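Muconate lactonizing enzyme (Corynebacterium glutamicum, PDB 3I4K) belongs to the enolase superfamily, pairing an N-terminal capping domain with a TIM-barrel-like domain that holds a magnesium ion. Local coordinates at residues Val41-Gly46 with His115-Arg120; Gly58-Gly63 with Asn202-Arg207; Gly62-Glu67 with Arg104-Ala109; Glu157-Ile160 with Gly164-Ser167; Gly332-Lys337 with Phe345-Gly350. One frame throughout, in Å; residues are numbered along the deposited sequence.

Interaction 1: Val41-Gly46 with His115-Arg120; sequences VHLENG and HDAWAR
Leu43 swings its CG beside its own backbone N and opposite its carbonyl carbon (chi1 -61°), and the extended second torsion (chi2 -177°) then carries CD1 down onto Ala117. There the methyl meets two atoms of one helical residue at once: CD1 lies 3.6 Å from Ala117 CB and 3.5 Å from Ala117 O. Leu43 CG follows close behind, 3.8 Å from the same Ala117 CB. Two residues earlier on the strand, Val41 also faces the helix, but more loosely, with its CG1 4.3 Å from Ala117 CB. This is the N-terminal domain of the enolase superfamily, in which a three-stranded antiparallel sheet packs against helices; here the end of strand 30-43 lies against helix 104-121, with a CA-to-CA separation of 6.6 Å between Val41 and Ala117. The strand ends in a type I turn from Leu43 to Gly46, closed by Gly46 N to Leu43 O at 2.7 Å. Ile8 of the neighbouring strand 8-25 touches both Val41 and Leu43. On the helix itself, Arg120 and Asp116 form a salt bridge one turn apart, NE to OD1 at 3.1 Å, while Asp116 OD2 also accepts from the backbone of Tyr50.

Interaction 2: Gly58-Gly63 with Asn202-Arg207; sequences GPWWGG and NARWDR. With ACY (acetic acid), chain I.
Trp60 turns the edge of its six-membered ring to Asn202 and Arg204, and Arg204 answers by gripping the Trp60 backbone. From CB, the indole leaves with CG between the backbone N and the carbonyl carbon (chi1 66°), and Trp61 CB sits over the centre of one ring face. Farther out, CE3 lies 3.8 Å from both NH1 and NH2 of Arg204. CZ3 comes next, 3.8 Å from Asn202 CB, and at the tip CH2 reaches to 3.6 Å from Asn202 CG, with ring and amide planes 80° apart. Arg204 NH2 donates to Trp60 O at 3.0 Å in a nearly straight bond (172°), the acceptor lying in the guanidinium plane although the donor is tilted from the carbonyl plane. NH1 of Arg204 donates to Asn202 O at 2.9 Å, almost in line with that C=O, and also to a water. Trp61 NE1 donates to O of an acetic acid, probably from the crystallisation liquor, at 2.8 Å; Lys169 binds that same molecule. The loop of Gly58-Gly63 thus closes over the barrel loop just beyond the metal ligand Asp200, the arrangement of the enolase superfamily, where the capping domain covers the mouth of the barrel and its magnesium site.

Interaction 3: Gly62-Glu67 with Arg104-Ala109; sequences GGESVE and RYAKAA
Glu64 reaches across to the first turn of helix 104-121 and sets its carboxylate against two successive backbone N-H groups. OE1 accepts from Tyr105 N at 3.2 Å, and OE2 accepts from Ala106 N at 3.1 Å. Neither bond is straight, with angles at the hydrogen of 143° and 138°, yet both donors come to the syn side of their oxygen and lie only a little out of the carboxylate plane. Extended beyond CG, the side chain carries its carboxylate from the loop to the helix.

Both carboxylate oxygens thus have a backbone partner, and two N-H groups that lie too near the helix start to be used by the helix's own carbonyls are satisfied. The buried negative charge is probably steadied by the helix dipole as well. Packing goes with the bonds: Glu64 OE1 is 3.3 Å from Tyr105 CB and lies near the plane of the tyrosine ring, at its edge by CD2, with carboxylate and ring planes 71° apart. Glu64 OE2 meets the methyl CB of Ala106 at 3.7 Å. Met69 of helix 66-81 touches Glu64, Tyr105 and Ala106 alike, and Trp255 from a barrel loop meets the Tyr105 ring edge-to-face.

The next residue, Ser65, caps a helix of its own: its OG accepts from Thr68 N and donates to Glu67 OE1 at 2.8 Å. Side by side, then, stand two helix starts of the capping domain, one with the classical serine N-cap of helix 66-81, the other with a carboxylate supplied by the residue just before that serine, some 40 positions earlier in the chain.

Interaction 4: Glu157-Ile160 with Gly164-Ser167; sequences EERI and GNRS
The C-terminal end of helix 149-163 passes here into the turn that leads to the next barrel strand, and Gly164, with its positive phi of 78°, is the first residue to leave the helical conformation. Its backbone N lies near two carbonyls of the last turns, weakly bonded to Arg159 O at 3.2 Å and to Ile160 O at 3.1 Å. Gly164 CA adds a C-H contact to Ile160 O at 3.3 Å.

Beyond the glycine, Asn165 is held by the arginine of the helix. Arg159 bends at chi2 and at chi3 (-51°), which folds the guanidinium back so that its side, not its end, faces the amide. NE and NH2 both donate to the single oxygen Asn165 OD1, each at 3.2 Å and with an angle of 148° at the hydrogen. OD1 sits near the guanidinium plane, but the NE donor stands well above the carbonyl plane, while NH2 is only slightly tilted from it. Ile160 CG1 comes to 4.1 Å from Asn165 O.

NH2 has a further acceptor in Gln334, and Trp142 makes a cation-pi contact with the guanidinium. Asn165 ND2 bonds Val140 O, tying the turn to strand 137-144, next to the strand 167-171 that it leads into.

Interaction 5: Gly332-Lys337 with Phe345-Gly350; sequences GPQLLK and FEYKDG
Flat-on stacking dominates: the amide of Gln334 lies over one face of the Tyr347 ring, the two planes only 14° apart and the amide carbon CD 3.5 Å above the ring, offset toward its rim. NE2 rests 3.4 Å from Tyr347 CG, close to where the ring joins its CB. Farther back along the glutamine, CG makes a CH-pi contact, 3.8 Å from the ring centroid and 22° off the normal. Because the glutamine is extended beyond CG (chi2 -167°), methylene and amide both lie along the ring, the methylene over the CE2 side of the face and the amide toward CG and CB.

The apolar contacts belong to Pro333. Its CG touches Phe345 CE2 at 3.6 Å and its CB is 3.7 Å from Phe345 CD2, the proline ring crossing that aromatic obliquely. The far corner of the proline turns to the tyrosine instead, with Pro333 CD 3.6 Å from Tyr347 OH.

Polar ends are met by residues beyond the two segments. Gln334 OE1 accepts from Arg159 NH2, which should help fix how the amide is turned above the ring, and Tyr347 OH bonds Leu330 O. Phe163, at the end of helix 149-163, touches both Gln334 and Tyr347, while Pro308 and Leu315 of helix 308-320 lie against Phe345. The short helix 332-335 and strand 347-348 thus join at the surface of the barrel-like domain, where the chain returns after the last barrel strands to pair with strand 351-353 beside the first.

Interactions 2 and 3 are neighbours that share Gly62 and Gly63: their centres lie 15 Å apart, and Trp61 packs on Tyr105. Both lie near the magnesium ion held by Asp200, Glu226 and Asp251, with the side chain of Asn202 about 4 Å and that of Tyr105 about 8 Å from it. Helix 104-121 runs on from interaction 3 to interaction 1, whose centre is 22 Å away. Interactions 4 and 5 form a second pair, centres 12 Å apart, joined by a probable hydrogen bond from Arg159 NH2 to Gln334 OE1 at 2.9 Å. Their centres are 27 and 26 Å from that of interaction 2.

Interaction 1: Val41-Gly46 with His115-Arg120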
# COMPACT_ATOMS: atom_id res chain seq x y z
N VAL A 41 -19.42 2.59 -13.95
CA VAL A 41 -18.66 3.68 -14.54
C VAL A 41 -18.60 3.40 -16.04
O VAL A 41 -18.10 2.36 -16.48
CB VAL A 41 -17.24 3.76 -13.93
CG1 VAL A 41 -16.39 4.76 -14.70
CG2 VAL A 41 -17.35 4.21 -12.48
N HIS A 42 -19.14 4.34 -16.82
CA HIS A 42 -19.21 4.23 -18.27
C HIS A 42 -18.12 5.05 -18.93
O HIS A 42 -18.07 6.28 -18.79
CB HIS A 42 -20.59 4.70 -18.73
CG HIS A 42 -21.72 3.99 -18.07
ND1 HIS A 42 -22.17 2.75 -18.48
CD2 HIS A 42 -22.47 4.32 -16.99
CE1 HIS A 42 -23.14 2.35 -17.69
NE2 HIS A 42 -23.35 3.28 -16.77
N LEU A 43 -17.25 4.36 -19.66
CA LEU A 43 -16.14 5.01 -20.34
C LEU A 43 -16.41 5.30 -21.81
O LEU A 43 -17.11 4.55 -22.49
CB LEU A 43 -14.87 4.16 -20.21
CG LEU A 43 -14.34 3.87 -18.80
CD1 LEU A 43 -13.05 3.07 -18.92
CD2 LEU A 43 -14.09 5.17 -18.06
N GLU A 44 -15.83 6.40 -22.29
CA GLU A 44 -15.96 6.84 -23.67
C GLU A 44 -15.84 5.69 -24.67
O GLU A 44 -16.58 5.64 -25.65
CB GLU A 44 -14.88 7.89 -23.97
CG GLU A 44 -14.87 8.40 -25.39
CD GLU A 44 -16.22 8.93 -25.80
OE1 GLU A 44 -16.76 9.80 -25.08
OE2 GLU A 44 -16.75 8.48 -26.85
N ASN A 45 -14.91 4.77 -24.42
CA ASN A 45 -14.69 3.63 -25.29
C ASN A 45 -15.75 2.55 -25.15
O ASN A 45 -15.54 1.40 -25.56
CB ASN A 45 -13.31 3.02 -25.03
CG ASN A 45 -13.10 2.67 -23.56
OD1 ASN A 45 -12.07 2.12 -23.18
ND2 ASN A 45 -14.09 2.99 -22.74
N GLY A 46 -16.89 2.90 -24.56
CA GLY A 46 -17.97 1.95 -24.40
C GLY A 46 -17.88 0.95 -23.26
O GLY A 46 -18.88 0.31 -22.92
N HIS A 115 -11.77 0.65 -11.17
CA HIS A 115 -10.78 -0.39 -11.37
C HIS A 115 -11.26 -1.34 -12.45
O HIS A 115 -10.50 -1.73 -13.34
CB HIS A 115 -10.53 -1.15 -10.07
CG HIS A 115 -9.51 -0.51 -9.18
ND1 HIS A 115 -8.15 -0.77 -9.28
CD2 HIS A 115 -9.64 0.38 -8.17
CE1 HIS A 115 -7.50 -0.06 -8.38
NE2 HIS A 115 -8.38 0.65 -7.70
N ASP A 116 -12.53 -1.73 -12.37
CA ASP A 116 -13.11 -2.64 -13.35
C ASP A 116 -13.03 -2.02 -14.76
O ASP A 116 -12.46 -2.61 -15.67
CB ASP A 116 -14.56 -2.95 -12.97
CG ASP A 116 -15.14 -4.16 -13.71
OD1 ASP A 116 -14.39 -5.12 -13.99
OD2 ASP A 116 -16.36 -4.15 -13.98
N ALA A 117 -13.57 -0.82 -14.91
CA ALA A 117 -13.57 -0.12 -16.19
C ALA A 117 -12.17 -0.00 -16.79
O ALA A 117 -11.99 -0.13 -18.01
CB ALA A 117 -14.19 1.27 -16.02
N TRP A 118 -11.18 0.23 -15.94
CA TRP A 118 -9.79 0.38 -16.39
C TRP A 118 -9.14 -0.96 -16.75
O TRP A 118 -8.49 -1.09 -17.79
CB TRP A 118 -8.98 1.09 -15.29
CG TRP A 118 -7.70 1.73 -15.75
CD1 TRP A 118 -7.32 1.99 -17.04
CD2 TRP A 118 -6.66 2.25 -14.92
NE1 TRP A 118 -6.11 2.64 -17.06
CE2 TRP A 118 -5.68 2.81 -15.77
CE3 TRP A 118 -6.46 2.29 -13.53
CZ2 TRP A 118 -4.52 3.41 -15.28
CZ3 TRP A 118 -5.30 2.89 -13.04
CH2 TRP A 118 -4.35 3.44 -13.92
N ALA A 119 -9.31 -1.96 -15.89
CA ALA A 119 -8.74 -3.28 -16.15
C ALA A 119 -9.31 -3.91 -17.42
O ALA A 119 -8.60 -4.60 -18.16
CB ALA A 119 -8.97 -4.19 -14.96
N ARG A 120 -10.60 -3.69 -17.68
CA ARG A 120 -11.22 -4.24 -18.89
C ARG A 120 -10.72 -3.47 -20.11
O ARG A 120 -10.47 -4.07 -21.16
CB ARG A 120 -12.75 -4.16 -18.79
CG ARG A 120 -13.35 -5.21 -17.85
CD ARG A 120 -14.84 -5.02 -17.67
NE ARG A 120 -15.41 -6.00 -16.76
CZ ARG A 120 -15.59 -7.29 -17.06
NH1 ARG A 120 -15.24 -7.75 -18.25
NH2 ARG A 120 -16.08 -8.12 -16.15

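Interaction 2: Gly58-Gly63 with Asn202-Arg207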
# COMPACT_ATOMS: atom_id res chain seq x y z
N GLY A 58 -27.98 -3.72 6.68
CA GLY A 58 -28.52 -2.37 6.80
C GLY A 58 -27.61 -1.39 7.54
O GLY A 58 -26.46 -1.71 7.84
N PRO A 59 -28.11 -0.19 7.85
CA PRO A 59 -27.28 0.80 8.55
C PRO A 59 -26.98 0.48 10.01
O PRO A 59 -26.28 1.24 10.68
CB PRO A 59 -28.08 2.09 8.38
CG PRO A 59 -29.51 1.59 8.38
CD PRO A 59 -29.42 0.38 7.49
N TRP A 60 -27.47 -0.66 10.51
CA TRP A 60 -27.22 -1.04 11.90
C TRP A 60 -25.73 -1.36 12.09
O TRP A 60 -25.19 -1.23 13.18
CB TRP A 60 -28.03 -2.29 12.28
CG TRP A 60 -27.60 -3.51 11.51
CD1 TRP A 60 -28.02 -3.90 10.27
CD2 TRP A 60 -26.56 -4.44 11.88
NE1 TRP A 60 -27.31 -5.00 9.84
CE2 TRP A 60 -26.41 -5.35 10.81
CE3 TRP A 60 -25.75 -4.58 13.02
CZ2 TRP A 60 -25.48 -6.39 10.84
CZ3 TRP A 60 -24.82 -5.62 13.04
CH2 TRP A 60 -24.69 -6.51 11.96
N TRP A 61 -25.08 -1.80 11.01
CA TRP A 61 -23.67 -2.16 11.09
C TRP A 61 -22.76 -0.94 11.32
O TRP A 61 -21.98 -0.93 12.26
CB TRP A 61 -23.23 -2.90 9.81
CG TRP A 61 -21.95 -3.67 9.99
CD1 TRP A 61 -21.82 -5.00 10.27
CD2 TRP A 61 -20.61 -3.15 9.95
NE1 TRP A 61 -20.49 -5.34 10.40
CE2 TRP A 61 -19.73 -4.22 10.21
CE3 TRP A 61 -20.08 -1.87 9.72
CZ2 TRP A 61 -18.34 -4.06 10.25
CZ3 TRP A 61 -18.69 -1.71 9.76
CH2 TRP A 61 -17.84 -2.80 10.02
N GLY A 62 -22.89 0.08 10.48
CA GLY A 62 -22.03 1.24 10.63
C GLY A 62 -22.59 2.61 10.30
O GLY A 62 -21.84 3.59 10.30
N GLY A 63 -23.88 2.70 9.99
CA GLY A 63 -24.45 4.00 9.69
C GLY A 63 -24.66 4.33 8.23
O GLY A 63 -25.28 5.35 7.90
N ASN A 202 -20.59 -8.56 16.51
CA ASN A 202 -20.84 -7.25 15.92
C ASN A 202 -20.93 -6.12 16.94
O ASN A 202 -21.84 -5.30 16.89
CB ASN A 202 -22.12 -7.31 15.07
CG ASN A 202 -21.88 -7.91 13.70
OD1 ASN A 202 -21.21 -7.31 12.85
ND2 ASN A 202 -22.41 -9.11 13.48
N ALA A 203 -19.96 -6.08 17.86
CA ALA A 203 -19.87 -5.04 18.87
C ALA A 203 -21.10 -4.88 19.75
O ALA A 203 -21.24 -3.84 20.39
CB ALA A 203 -19.54 -3.70 18.21
N ARG A 204 -21.96 -5.88 19.80
CA ARG A 204 -23.18 -5.76 20.60
C ARG A 204 -23.15 -6.29 22.04
O ARG A 204 -24.18 -6.39 22.70
CB ARG A 204 -24.38 -6.34 19.83
CG ARG A 204 -24.71 -5.54 18.56
CD ARG A 204 -24.69 -4.04 18.86
NE ARG A 204 -25.43 -3.20 17.92
CZ ARG A 204 -25.07 -2.91 16.67
NH1 ARG A 204 -23.95 -3.41 16.16
NH2 ARG A 204 -25.81 -2.09 15.95
N TRP A 205 -21.97 -6.62 22.55
CA TRP A 205 -21.84 -7.03 23.95
C TRP A 205 -21.04 -5.92 24.61
O TRP A 205 -20.16 -5.35 23.96
CB TRP A 205 -21.06 -8.34 24.10
CG TRP A 205 -21.90 -9.57 24.16
CD1 TRP A 205 -23.23 -9.69 23.83
CD2 TRP A 205 -21.47 -10.87 24.55
NE1 TRP A 205 -23.65 -10.99 23.99
CE2 TRP A 205 -22.59 -11.74 24.43
CE3 TRP A 205 -20.25 -11.40 24.99
CZ2 TRP A 205 -22.51 -13.10 24.74
CZ3 TRP A 205 -20.18 -12.75 25.29
CH2 TRP A 205 -21.30 -13.59 25.16
N ASP A 206 -21.33 -5.60 25.86
CA ASP A 206 -20.54 -4.57 26.52
C ASP A 206 -19.29 -5.25 27.08
O ASP A 206 -19.20 -6.47 27.10
CB ASP A 206 -21.32 -3.82 27.63
CG ASP A 206 -21.84 -4.73 28.75
OD1 ASP A 206 -21.30 -5.82 28.97
OD2 ASP A 206 -22.80 -4.31 29.43
N ARG A 207 -18.32 -4.45 27.50
CA ARG A 207 -17.07 -4.99 28.03
C ARG A 207 -17.28 -5.98 29.15
O ARG A 207 -16.73 -7.08 29.11
CB ARG A 207 -16.17 -3.85 28.51
CG ARG A 207 -14.94 -4.31 29.25
CD ARG A 207 -14.33 -3.14 30.04
NE ARG A 207 -13.28 -3.57 30.96
CZ ARG A 207 -12.01 -3.67 30.60
NH1 ARG A 207 -11.66 -3.37 29.36
NH2 ARG A 207 -11.08 -4.04 31.47
C ACY I . -19.55 -8.85 9.54
O ACY I . -19.72 -8.07 10.45
OXT ACY I . -18.50 -9.67 9.54
CH3 ACY I . -20.53 -8.91 8.39
O HOH W 1 -21.79 -2.82 13.92

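Interaction 3: Gly62-Glu67 with Arg104-Ala109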
# COMPACT_ATOMS: atom_id res chain seq x y z
N GLY A 62 -22.89 0.08 10.48
CA GLY A 62 -22.03 1.24 10.63
C GLY A 62 -22.59 2.61 10.30
O GLY A 62 -21.84 3.59 10.30
N GLY A 63 -23.88 2.70 9.99
CA GLY A 63 -24.45 4.00 9.69
C GLY A 63 -24.66 4.33 8.23
O GLY A 63 -25.28 5.35 7.90
N GLU A 64 -24.13 3.50 7.34
CA GLU A 64 -24.32 3.72 5.92
C GLU A 64 -25.28 2.68 5.38
O GLU A 64 -25.31 1.55 5.87
CB GLU A 64 -23.00 3.60 5.17
CG GLU A 64 -22.17 4.87 5.19
CD GLU A 64 -20.95 4.76 4.31
OE1 GLU A 64 -19.86 4.42 4.84
OE2 GLU A 64 -21.11 5.00 3.09
N SER A 65 -26.07 3.07 4.39
CA SER A 65 -27.01 2.14 3.78
C SER A 65 -27.11 2.40 2.29
O SER A 65 -26.69 3.45 1.79
CB SER A 65 -28.40 2.28 4.41
OG SER A 65 -29.00 3.50 4.02
N VAL A 66 -27.67 1.43 1.58
CA VAL A 66 -27.84 1.55 0.15
C VAL A 66 -28.45 2.92 -0.19
O VAL A 66 -28.02 3.57 -1.14
CB VAL A 66 -28.72 0.40 -0.39
CG1 VAL A 66 -29.98 0.24 0.47
CG2 VAL A 66 -29.10 0.66 -1.82
N GLU A 67 -29.42 3.38 0.61
CA GLU A 67 -30.05 4.68 0.37
C GLU A 67 -29.03 5.80 0.58
O GLU A 67 -28.91 6.73 -0.23
CB GLU A 67 -31.23 4.92 1.32
CG GLU A 67 -32.41 3.95 1.20
CD GLU A 67 -32.19 2.66 1.93
OE1 GLU A 67 -31.47 2.68 2.95
OE2 GLU A 67 -32.73 1.61 1.50
N ARG A 104 -16.83 5.77 3.69
CA ARG A 104 -15.99 4.83 2.96
C ARG A 104 -16.77 3.80 2.13
O ARG A 104 -16.39 3.51 1.00
CB ARG A 104 -15.06 4.08 3.93
CG ARG A 104 -14.08 4.99 4.67
CD ARG A 104 -13.16 5.75 3.73
NE ARG A 104 -11.96 6.23 4.42
CZ ARG A 104 -10.97 6.91 3.85
NH1 ARG A 104 -11.02 7.22 2.56
NH2 ARG A 104 -9.91 7.26 4.58
N TYR A 105 -17.85 3.25 2.68
CA TYR A 105 -18.62 2.27 1.94
C TYR A 105 -19.10 2.81 0.59
O TYR A 105 -19.01 2.11 -0.42
CB TYR A 105 -19.81 1.79 2.78
CG TYR A 105 -19.45 0.76 3.83
CD1 TYR A 105 -19.30 -0.59 3.49
CD2 TYR A 105 -19.26 1.12 5.15
CE1 TYR A 105 -18.98 -1.54 4.45
CE2 TYR A 105 -18.93 0.16 6.13
CZ TYR A 105 -18.80 -1.16 5.77
OH TYR A 105 -18.50 -2.11 6.73
N ALA A 106 -19.57 4.05 0.57
CA ALA A 106 -20.05 4.65 -0.67
C ALA A 106 -18.88 4.80 -1.66
O ALA A 106 -19.01 4.49 -2.84
CB ALA A 106 -20.66 6.02 -0.39
N LYS A 107 -17.75 5.27 -1.14
CA LYS A 107 -16.56 5.48 -1.95
C LYS A 107 -16.00 4.19 -2.53
O LYS A 107 -15.50 4.17 -3.66
CB LYS A 107 -15.48 6.19 -1.11
CG LYS A 107 -15.87 7.61 -0.69
CD LYS A 107 -14.89 8.18 0.34
CE LYS A 107 -15.19 9.64 0.65
NZ LYS A 107 -14.40 10.15 1.81
N ALA A 108 -16.07 3.10 -1.77
CA ALA A 108 -15.55 1.82 -2.25
C ALA A 108 -16.17 1.41 -3.59
O ALA A 108 -15.50 0.84 -4.45
CB ALA A 108 -15.78 0.75 -1.21
N ALA A 109 -17.46 1.70 -3.76
CA ALA A 109 -18.12 1.34 -5.01
C ALA A 109 -17.50 2.11 -6.16
O ALA A 109 -17.20 1.53 -7.21
CB ALA A 109 -19.62 1.64 -4.92

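Interaction 4: Glu157-Ile160 with Gly164-Ser167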
# COMPACT_ATOMS: atom_id res chain seq x y z
N GLU A 157 -22.75 -29.51 9.36
CA GLU A 157 -22.60 -30.86 8.79
C GLU A 157 -22.82 -30.82 7.27
O GLU A 157 -22.05 -31.38 6.50
CB GLU A 157 -23.63 -31.82 9.39
CG GLU A 157 -23.61 -31.90 10.89
CD GLU A 157 -22.36 -32.56 11.43
OE1 GLU A 157 -21.26 -32.22 10.95
OE2 GLU A 157 -22.49 -33.42 12.33
N GLU A 158 -23.88 -30.14 6.87
CA GLU A 158 -24.20 -30.03 5.45
C GLU A 158 -23.06 -29.33 4.72
O GLU A 158 -22.54 -29.85 3.73
CB GLU A 158 -25.51 -29.26 5.26
CG GLU A 158 -25.88 -29.02 3.81
CD GLU A 158 -27.31 -28.51 3.64
OE1 GLU A 158 -27.68 -27.53 4.32
OE2 GLU A 158 -28.05 -29.09 2.81
N ARG A 159 -22.66 -28.17 5.23
CA ARG A 159 -21.58 -27.41 4.62
C ARG A 159 -20.29 -28.23 4.51
O ARG A 159 -19.63 -28.23 3.47
CB ARG A 159 -21.31 -26.12 5.41
CG ARG A 159 -22.43 -25.09 5.37
CD ARG A 159 -22.68 -24.56 3.96
NE ARG A 159 -21.46 -24.10 3.32
CZ ARG A 159 -21.42 -23.39 2.20
NH1 ARG A 159 -22.55 -23.06 1.58
NH2 ARG A 159 -20.25 -23.01 1.69
N ILE A 160 -19.93 -28.92 5.59
CA ILE A 160 -18.72 -29.72 5.58
C ILE A 160 -18.74 -30.72 4.43
O ILE A 160 -17.80 -30.80 3.64
CB ILE A 160 -18.54 -30.49 6.91
CG1 ILE A 160 -18.21 -29.52 8.04
CG2 ILE A 160 -17.44 -31.54 6.75
CD1 ILE A 160 -18.06 -30.18 9.40
N GLY A 164 -16.92 -28.44 1.85
CA GLY A 164 -15.61 -28.66 2.45
C GLY A 164 -15.05 -27.60 3.38
O GLY A 164 -13.87 -27.67 3.72
N ASN A 165 -15.86 -26.63 3.80
CA ASN A 165 -15.37 -25.59 4.70
C ASN A 165 -14.73 -26.21 5.93
O ASN A 165 -15.32 -27.06 6.59
CB ASN A 165 -16.50 -24.66 5.13
CG ASN A 165 -17.28 -24.09 3.96
OD1 ASN A 165 -18.28 -24.67 3.53
ND2 ASN A 165 -16.82 -22.96 3.45
N ARG A 166 -13.51 -25.77 6.22
CA ARG A 166 -12.76 -26.28 7.37
C ARG A 166 -12.88 -25.33 8.56
O ARG A 166 -12.40 -25.63 9.65
CB ARG A 166 -11.29 -26.45 6.98
CG ARG A 166 -11.09 -27.06 5.59
CD ARG A 166 -9.91 -28.00 5.60
NE ARG A 166 -10.09 -29.05 6.61
CZ ARG A 166 -9.19 -29.99 6.87
NH1 ARG A 166 -8.05 -30.04 6.20
NH2 ARG A 166 -9.45 -30.91 7.80
N SER A 167 -13.52 -24.18 8.35
CA SER A 167 -13.71 -23.20 9.40
C SER A 167 -15.10 -22.58 9.32
O SER A 167 -15.61 -22.31 8.22
CB SER A 167 -12.63 -22.10 9.33
OG SER A 167 -12.85 -21.23 8.23

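Interaction 5: Gly332-Lys337 with Phe345-Gly350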
# COMPACT_ATOMS: atom_id res chain seq x y z
N GLY A 332 -20.32 -14.58 0.14
CA GLY A 332 -21.49 -13.80 -0.21
C GLY A 332 -22.38 -14.42 -1.27
O GLY A 332 -23.55 -14.73 -1.00
N PRO A 333 -21.86 -14.62 -2.50
CA PRO A 333 -22.60 -15.20 -3.62
C PRO A 333 -23.42 -16.44 -3.26
O PRO A 333 -24.52 -16.62 -3.77
CB PRO A 333 -21.49 -15.51 -4.63
CG PRO A 333 -20.53 -14.37 -4.39
CD PRO A 333 -20.46 -14.33 -2.88
N GLN A 334 -22.88 -17.28 -2.38
CA GLN A 334 -23.57 -18.49 -1.96
C GLN A 334 -24.80 -18.23 -1.10
O GLN A 334 -25.75 -19.01 -1.11
CB GLN A 334 -22.61 -19.41 -1.20
CG GLN A 334 -21.49 -19.97 -2.05
CD GLN A 334 -20.76 -21.10 -1.35
OE1 GLN A 334 -20.19 -20.93 -0.27
NE2 GLN A 334 -20.77 -22.28 -1.97
N LEU A 335 -24.77 -17.14 -0.34
CA LEU A 335 -25.88 -16.79 0.54
C LEU A 335 -27.08 -16.28 -0.25
O LEU A 335 -28.22 -16.34 0.21
CB LEU A 335 -25.43 -15.73 1.55
CG LEU A 335 -26.37 -15.45 2.73
CD1 LEU A 335 -26.51 -16.71 3.56
CD2 LEU A 335 -25.81 -14.32 3.57
N LEU A 336 -26.81 -15.77 -1.45
CA LEU A 336 -27.87 -15.26 -2.31
C LEU A 336 -28.64 -16.43 -2.92
O LEU A 336 -28.05 -17.44 -3.30
CB LEU A 336 -27.27 -14.41 -3.43
CG LEU A 336 -26.37 -13.25 -3.03
CD1 LEU A 336 -25.75 -12.64 -4.27
CD2 LEU A 336 -27.17 -12.21 -2.27
N LYS A 337 -29.95 -16.28 -3.02
CA LYS A 337 -30.77 -17.34 -3.59
C LYS A 337 -30.70 -17.26 -5.12
O LYS A 337 -31.06 -18.20 -5.83
CB LYS A 337 -32.22 -17.20 -3.10
CG LYS A 337 -33.14 -18.34 -3.50
CD LYS A 337 -34.49 -18.22 -2.82
CE LYS A 337 -35.15 -16.88 -3.11
NZ LYS A 337 -35.35 -16.63 -4.57
N PHE A 345 -19.25 -18.94 -9.55
CA PHE A 345 -18.01 -19.07 -8.80
C PHE A 345 -17.81 -20.55 -8.52
O PHE A 345 -18.78 -21.31 -8.49
CB PHE A 345 -18.10 -18.30 -7.49
CG PHE A 345 -18.07 -16.81 -7.65
CD1 PHE A 345 -16.88 -16.15 -7.90
CD2 PHE A 345 -19.25 -16.07 -7.57
CE1 PHE A 345 -16.85 -14.76 -8.06
CE2 PHE A 345 -19.23 -14.68 -7.73
CZ PHE A 345 -18.03 -14.02 -7.97
N GLU A 346 -16.57 -20.97 -8.30
CA GLU A 346 -16.31 -22.37 -8.02
C GLU A 346 -15.89 -22.57 -6.58
O GLU A 346 -14.75 -22.31 -6.22
CB GLU A 346 -15.20 -22.91 -8.93
CG GLU A 346 -15.39 -22.57 -10.39
CD GLU A 346 -14.33 -23.22 -11.27
OE1 GLU A 346 -14.16 -22.76 -12.42
OE2 GLU A 346 -13.67 -24.18 -10.80
N TYR A 347 -16.83 -23.04 -5.76
CA TYR A 347 -16.58 -23.29 -4.35
C TYR A 347 -16.45 -24.79 -4.14
O TYR A 347 -17.43 -25.52 -4.23
CB TYR A 347 -17.74 -22.79 -3.48
CG TYR A 347 -17.85 -21.29 -3.39
CD1 TYR A 347 -17.11 -20.57 -2.44
CD2 TYR A 347 -18.69 -20.59 -4.25
CE1 TYR A 347 -17.22 -19.19 -2.35
CE2 TYR A 347 -18.81 -19.20 -4.17
CZ TYR A 347 -18.07 -18.51 -3.22
OH TYR A 347 -18.19 -17.14 -3.15
N LYS A 348 -15.23 -25.25 -3.87
CA LYS A 348 -15.03 -26.67 -3.62
C LYS A 348 -13.89 -26.90 -2.65
O LYS A 348 -12.93 -26.12 -2.61
CB LYS A 348 -14.78 -27.42 -4.93
CG LYS A 348 -13.52 -27.02 -5.68
CD LYS A 348 -13.33 -27.88 -6.92
CE LYS A 348 -12.11 -27.45 -7.73
NZ LYS A 348 -11.97 -28.23 -9.00
N ASP A 349 -14.01 -27.95 -1.86
CA ASP A 349 -12.99 -28.31 -0.89
C ASP A 349 -12.61 -27.16 0.05
O ASP A 349 -11.44 -26.98 0.38
CB ASP A 349 -11.74 -28.83 -1.62
CG ASP A 349 -12.06 -30.02 -2.51
OD1 ASP A 349 -12.53 -31.05 -1.98
OD2 ASP A 349 -11.84 -29.93 -3.74
N GLY A 350 -13.61 -26.39 0.46
CA GLY A 350 -13.36 -25.29 1.38
C GLY A 350 -12.71 -24.06 0.78
O GLY A 350 -12.25 -23.17 1.50